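Local coordinates for protein GENE 22 product (Bacillus phage spp1, PDB 2XC8) that is of unproven function but shares fold similarity with a domain of the receptor-binding protein of lactococcal phage p2, at residues P55-V66 / E92-V103. Numbering follows the deposited sequence.
Sequences PVEYMLYLHMNV and ERLIMYPVSVTV
Val-56 and Val-103 exchange two backbone hydrogen bonds at one end of an antiparallel pair of strands. Tyr-58 and Val-101 repeat the pattern, and Met-64 and Arg-93 close the other end. Between them lies a classic beta bulge: Leu-62 O accepts from both Ile-95 N (2.7 Å) and Met-96 N (3.1 Å), so the register slips by one residue. The two strands sit side by side within a five-stranded mixed sheet, flanked by strands 71-79 and 109-117.

The polar side-chain bond is His-63 ND1 to Glu-92 OE1, at 2.7 Å. The oxygen lies in the imidazole plane, but the nitrogen meets it from above the carboxylate plane. With chi1 at 48°, CG sits between backbone N and carbonyl carbon, bringing the ring to Glu-92. NE2 is hydrogen-bonded to Ser-74 OG, so both ring nitrogens are held. At the far end a water bridges Glu-57 OE2 and Thr-102 OG1.

Apolar contacts fill one face. Leu-62 CD2 lies alongside CG of Met-96, a selenomethionine here, at 3.8 Å, and Leu-60 CD2 meets Val-99 CG2. Phe-46 and Val-41 of strand 37-47 pack against this face. Tyr-61 and Tyr-97 meet rim to rim, planes 69° apart.

The chemistry implies a two-sided sheet: an apolar face buried against the second sheet, and a more polar face where the His-Glu pair would probably favour a charged or strongly polarised imidazole.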
loop_
_atom_site.group_PDB
_atom_site.type_symbol
_atom_site.label_atom_id
_atom_site.label_comp_id
_atom_site.label_asym_id
_atom_site.label_seq_id
_atom_site.Cartn_x
_atom_site.Cartn_y
_atom_site.Cartn_z
ATOM N N PRO B 55 -20.894 -12.998 -5.600
ATOM C CA PRO B 55 -19.672 -12.258 -5.308
ATOM C C PRO B 55 -20.192 -10.891 -4.884
ATOM O O PRO B 55 -21.269 -10.478 -5.323
ATOM C CB PRO B 55 -18.973 -12.154 -6.670
ATOM C CG PRO B 55 -19.530 -13.253 -7.497
ATOM C CD PRO B 55 -20.912 -13.480 -6.997
ATOM N N VAL B 56 -19.437 -10.201 -4.036
ATOM C CA VAL B 56 -19.848 -8.893 -3.535
ATOM C C VAL B 56 -18.873 -7.806 -3.983
ATOM O O VAL B 56 -17.662 -7.941 -3.809
ATOM C CB VAL B 56 -19.969 -8.880 -1.991
ATOM C CG1 VAL B 56 -20.491 -7.544 -1.517
ATOM C CG2 VAL B 56 -20.883 -9.995 -1.507
ATOM N N GLU B 57 -19.413 -6.733 -4.558
ATOM C CA GLU B 57 -18.615 -5.577 -4.961
ATOM C C GLU B 57 -18.649 -4.501 -3.883
ATOM O O GLU B 57 -19.723 -4.087 -3.442
ATOM C CB GLU B 57 -19.128 -4.995 -6.278
ATOM C CG GLU B 57 -18.906 -5.877 -7.494
ATOM C CD GLU B 57 -19.434 -5.252 -8.774
ATOM O OE1 GLU B 57 -20.393 -4.451 -8.711
ATOM O OE2 GLU B 57 -18.886 -5.568 -9.851
ATOM N N TYR B 58 -17.468 -4.054 -3.464
ATOM C CA TYR B 58 -17.348 -2.970 -2.495
ATOM C C TYR B 58 -16.777 -1.724 -3.153
ATOM O O TYR B 58 -15.757 -1.787 -3.844
ATOM C CB TYR B 58 -16.476 -3.389 -1.313
ATOM C CG TYR B 58 -17.148 -4.364 -0.381
ATOM C CD1 TYR B 58 -17.958 -3.913 0.662
ATOM C CD2 TYR B 58 -16.978 -5.737 -0.539
ATOM C CE1 TYR B 58 -18.581 -4.807 1.522
ATOM C CE2 TYR B 58 -17.595 -6.639 0.318
ATOM C CZ TYR B 58 -18.396 -6.167 1.344
ATOM O OH TYR B 58 -19.011 -7.051 2.197
HETATM N N MSE B 59 -17.425 -0.603 -2.919
HETATM C CA MSE B 59 -17.041 0.667 -3.464
HETATM C C MSE B 59 -16.987 1.801 -2.490
HETATM O O MSE B 59 -17.943 2.149 -1.876
HETATM C CB MSE B 59 -17.988 1.033 -4.569
HETATM C CG MSE B 59 -17.291 1.401 -5.801
HETATM SE SE MSE B 59 -17.164 0.034 -7.097
HETATM C CE MSE B 59 -18.514 0.739 -8.176
ATOM N N LEU B 60 -15.819 2.387 -2.371
ATOM C CA LEU B 60 -15.619 3.469 -1.413
ATOM C C LEU B 60 -15.508 4.817 -2.125
ATOM O O LEU B 60 -14.711 4.976 -3.051
ATOM C CB LEU B 60 -14.373 3.198 -0.560
ATOM C CG LEU B 60 -14.036 4.142 0.600
ATOM C CD1 LEU B 60 -15.069 4.061 1.720
ATOM C CD2 LEU B 60 -12.647 3.835 1.137
ATOM N N TYR B 61 -16.319 5.776 -1.685
ATOM C CA TYR B 61 -16.360 7.104 -2.294
ATOM C C TYR B 61 -15.881 8.188 -1.333
ATOM O O TYR B 61 -16.254 8.197 -0.158
ATOM C CB TYR B 61 -17.779 7.445 -2.768
ATOM C CG TYR B 61 -18.441 6.389 -3.628
ATOM C CD1 TYR B 61 -17.953 6.086 -4.900
ATOM C CD2 TYR B 61 -19.570 5.709 -3.177
ATOM C CE1 TYR B 61 -18.564 5.119 -5.693
ATOM C CE2 TYR B 61 -20.190 4.741 -3.964
ATOM C CZ TYR B 61 -19.682 4.453 -5.219
ATOM O OH TYR B 61 -20.291 3.497 -6.000
ATOM N N LEU B 62 -15.052 9.095 -1.843
ATOM C CA LEU B 62 -14.670 10.295 -1.111
ATOM C C LEU B 62 -15.283 11.501 -1.810
ATOM O O LEU B 62 -14.921 11.827 -2.941
ATOM C CB LEU B 62 -13.144 10.428 -1.019
ATOM C CG LEU B 62 -12.574 11.516 -0.100
ATOM C CD1 LEU B 62 -12.785 11.173 1.370
ATOM C CD2 LEU B 62 -11.098 11.745 -0.384
ATOM N N HIS B 63 -16.228 12.145 -1.131
ATOM C CA HIS B 63 -16.971 13.266 -1.703
ATOM C C HIS B 63 -16.972 14.474 -0.773
ATOM O O HIS B 63 -16.757 14.343 0.434
ATOM C CB HIS B 63 -18.405 12.843 -2.033
ATOM C CG HIS B 63 -19.085 12.107 -0.922
ATOM N ND1 HIS B 63 -19.744 12.751 0.102
ATOM C CD2 HIS B 63 -19.194 10.783 -0.667
ATOM C CE1 HIS B 63 -20.236 11.854 0.938
ATOM N NE2 HIS B 63 -19.916 10.653 0.494
HETATM N N MSE B 64 -17.224 15.648 -1.347
HETATM C CA MSE B 64 -17.186 16.902 -0.604
HETATM C C MSE B 64 -18.415 17.781 -0.814
HETATM O O MSE B 64 -18.921 17.897 -1.933
HETATM C CB MSE B 64 -15.945 17.708 -1.001
HETATM C CG MSE B 64 -15.733 18.990 -0.202
HETATM SE SE MSE B 64 -14.491 20.221 -1.062
HETATM C CE MSE B 64 -12.899 19.102 -1.031
ATOM N N ASN B 65 -18.893 18.388 0.270
ATOM C CA ASN B 65 -20.001 19.325 0.154
ATOM C C ASN B 65 -19.268 20.616 -0.190
ATOM O O ASN B 65 -18.507 21.133 0.627
ATOM C CB ASN B 65 -20.764 19.457 1.478
ATOM C CG ASN B 65 -21.869 20.507 1.429
ATOM O OD1 ASN B 65 -21.634 21.670 1.092
ATOM N ND2 ASN B 65 -23.080 20.100 1.790
ATOM N N VAL B 66 -19.486 21.124 -1.401
ATOM C CA VAL B 66 -18.722 22.273 -1.908
ATOM C C VAL B 66 -18.963 23.585 -1.154
ATOM O O VAL B 66 -18.108 24.476 -1.169
ATOM C CB VAL B 66 -18.916 22.492 -3.439
ATOM C CG1 VAL B 66 -18.277 21.356 -4.230
ATOM C CG2 VAL B 66 -20.397 22.651 -3.799
ATOM N N GLU B 92 -23.233 15.846 -3.433
ATOM C CA GLU B 92 -21.870 16.244 -3.111
ATOM C C GLU B 92 -20.889 15.900 -4.224
ATOM O O GLU B 92 -21.079 14.928 -4.962
ATOM C CB GLU B 92 -21.429 15.636 -1.777
ATOM C CG GLU B 92 -22.201 16.183 -0.579
ATOM C CD GLU B 92 -21.692 15.671 0.758
ATOM O OE1 GLU B 92 -20.542 15.189 0.829
ATOM O OE2 GLU B 92 -22.448 15.761 1.748
ATOM N N ARG B 93 -19.889 16.731 -4.400
ATOM C CA ARG B 93 -18.857 16.518 -5.373
ATOM C C ARG B 93 -18.014 15.296 -5.070
ATOM O O ARG B 93 -17.399 15.182 -4.076
ATOM C CB ARG B 93 -17.986 17.756 -5.499
ATOM C CG ARG B 93 -16.994 17.664 -6.607
ATOM C CD ARG B 93 -16.029 18.790 -6.692
ATOM N NE ARG B 93 -14.968 18.392 -7.588
ATOM C CZ ARG B 93 -13.889 19.100 -7.870
ATOM N NH1 ARG B 93 -13.696 20.276 -7.327
ATOM N NH2 ARG B 93 -13.002 18.623 -8.713
ATOM N N LEU B 94 -17.998 14.376 -6.002
ATOM C CA LEU B 94 -17.200 13.197 -5.859
ATOM C C LEU B 94 -15.769 13.508 -6.210
ATOM O O LEU B 94 -15.467 14.018 -7.241
ATOM C CB LEU B 94 -17.736 12.030 -6.665
ATOM C CG LEU B 94 -16.962 10.722 -6.705
ATOM C CD1 LEU B 94 -17.061 9.898 -5.497
ATOM C CD2 LEU B 94 -17.452 9.967 -7.833
ATOM N N ILE B 95 -14.900 13.194 -5.285
ATOM C CA ILE B 95 -13.520 13.540 -5.380
ATOM C C ILE B 95 -12.750 12.357 -5.877
ATOM O O ILE B 95 -12.065 12.475 -6.823
ATOM C CB ILE B 95 -12.970 14.047 -4.028
ATOM C CG1 ILE B 95 -13.712 15.290 -3.545
ATOM C CG2 ILE B 95 -11.543 14.306 -4.120
ATOM C CD1 ILE B 95 -13.651 16.481 -4.430
HETATM N N MSE B 96 -12.884 11.216 -5.232
HETATM C CA MSE B 96 -12.196 10.018 -5.650
HETATM C C MSE B 96 -12.781 8.664 -5.257
HETATM O O MSE B 96 -13.523 8.562 -4.328
HETATM C CB MSE B 96 -10.744 10.044 -5.207
HETATM C CG MSE B 96 -10.544 10.134 -3.746
HETATM SE SE MSE B 96 -8.792 10.211 -3.096
HETATM C CE MSE B 96 -8.186 11.742 -3.920
ATOM N N TYR B 97 -12.446 7.639 -6.026
ATOM C CA TYR B 97 -12.874 6.280 -5.714
ATOM C C TYR B 97 -11.644 5.492 -5.316
ATOM O O TYR B 97 -11.124 4.767 -6.114
ATOM C CB TYR B 97 -13.539 5.464 -6.837
ATOM C CG TYR B 97 -14.450 6.153 -7.783
ATOM C CD1 TYR B 97 -13.946 6.888 -8.828
ATOM C CD2 TYR B 97 -15.817 5.994 -7.697
ATOM C CE1 TYR B 97 -14.765 7.513 -9.704
ATOM C CE2 TYR B 97 -16.650 6.596 -8.577
ATOM C CZ TYR B 97 -16.124 7.361 -9.586
ATOM O OH TYR B 97 -16.916 8.000 -10.494
ATOM N N PRO B 98 -11.184 5.610 -4.090
ATOM C CA PRO B 98 -9.884 4.974 -3.820
ATOM C C PRO B 98 -9.896 3.449 -3.613
ATOM O O PRO B 98 -8.836 2.826 -3.687
ATOM C CB PRO B 98 -9.398 5.690 -2.553
ATOM C CG PRO B 98 -10.639 6.135 -1.870
ATOM C CD PRO B 98 -11.658 6.413 -2.945
ATOM N N VAL B 99 -11.063 2.859 -3.357
ATOM C CA VAL B 99 -11.162 1.405 -3.151
ATOM C C VAL B 99 -12.297 0.784 -3.974
ATOM O O VAL B 99 -13.438 1.250 -3.926
ATOM C CB VAL B 99 -11.323 1.026 -1.644
ATOM C CG1 VAL B 99 -11.358 -0.490 -1.458
ATOM C CG2 VAL B 99 -10.202 1.627 -0.800
ATOM N N SER B 100 -11.965 -0.263 -4.728
ATOM C CA SER B 100 -12.935 -1.017 -5.521
ATOM C C SER B 100 -12.550 -2.496 -5.519
ATOM O O SER B 100 -11.589 -2.893 -6.181
ATOM C CB SER B 100 -12.991 -0.475 -6.955
ATOM O OG SER B 100 -13.909 -1.212 -7.748
ATOM N N VAL B 101 -13.294 -3.304 -4.763
ATOM C CA VAL B 101 -12.948 -4.716 -4.556
ATOM C C VAL B 101 -14.145 -5.655 -4.738
ATOM O O VAL B 101 -15.243 -5.381 -4.250
ATOM C CB VAL B 101 -12.312 -4.952 -3.149
ATOM C CG1 VAL B 101 -11.911 -6.415 -2.961
ATOM C CG2 VAL B 101 -11.102 -4.049 -2.935
ATOM N N THR B 102 -13.911 -6.758 -5.447
ATOM C CA THR B 102 -14.881 -7.842 -5.560
ATOM C C THR B 102 -14.473 -8.991 -4.637
ATOM O O THR B 102 -13.364 -9.524 -4.742
ATOM C CB THR B 102 -15.016 -8.338 -7.020
ATOM O OG1 THR B 102 -15.358 -7.235 -7.871
ATOM C CG2 THR B 102 -16.096 -9.412 -7.137
ATOM N N VAL B 103 -15.373 -9.352 -3.724
ATOM C CA VAL B 103 -15.135 -10.431 -2.766
ATOM C C VAL B 103 -15.993 -11.641 -3.129
ATOM O O VAL B 103 -17.223 -11.563 -3.135
ATOM C CB VAL B 103 -15.429 -9.986 -1.308
ATOM C CG1 VAL B 103 -15.042 -11.080 -0.320
ATOM C CG2 VAL B 103 -14.694 -8.693 -0.979
HETATM O O HOH W 1 -16.559 -7.226 -10.235
#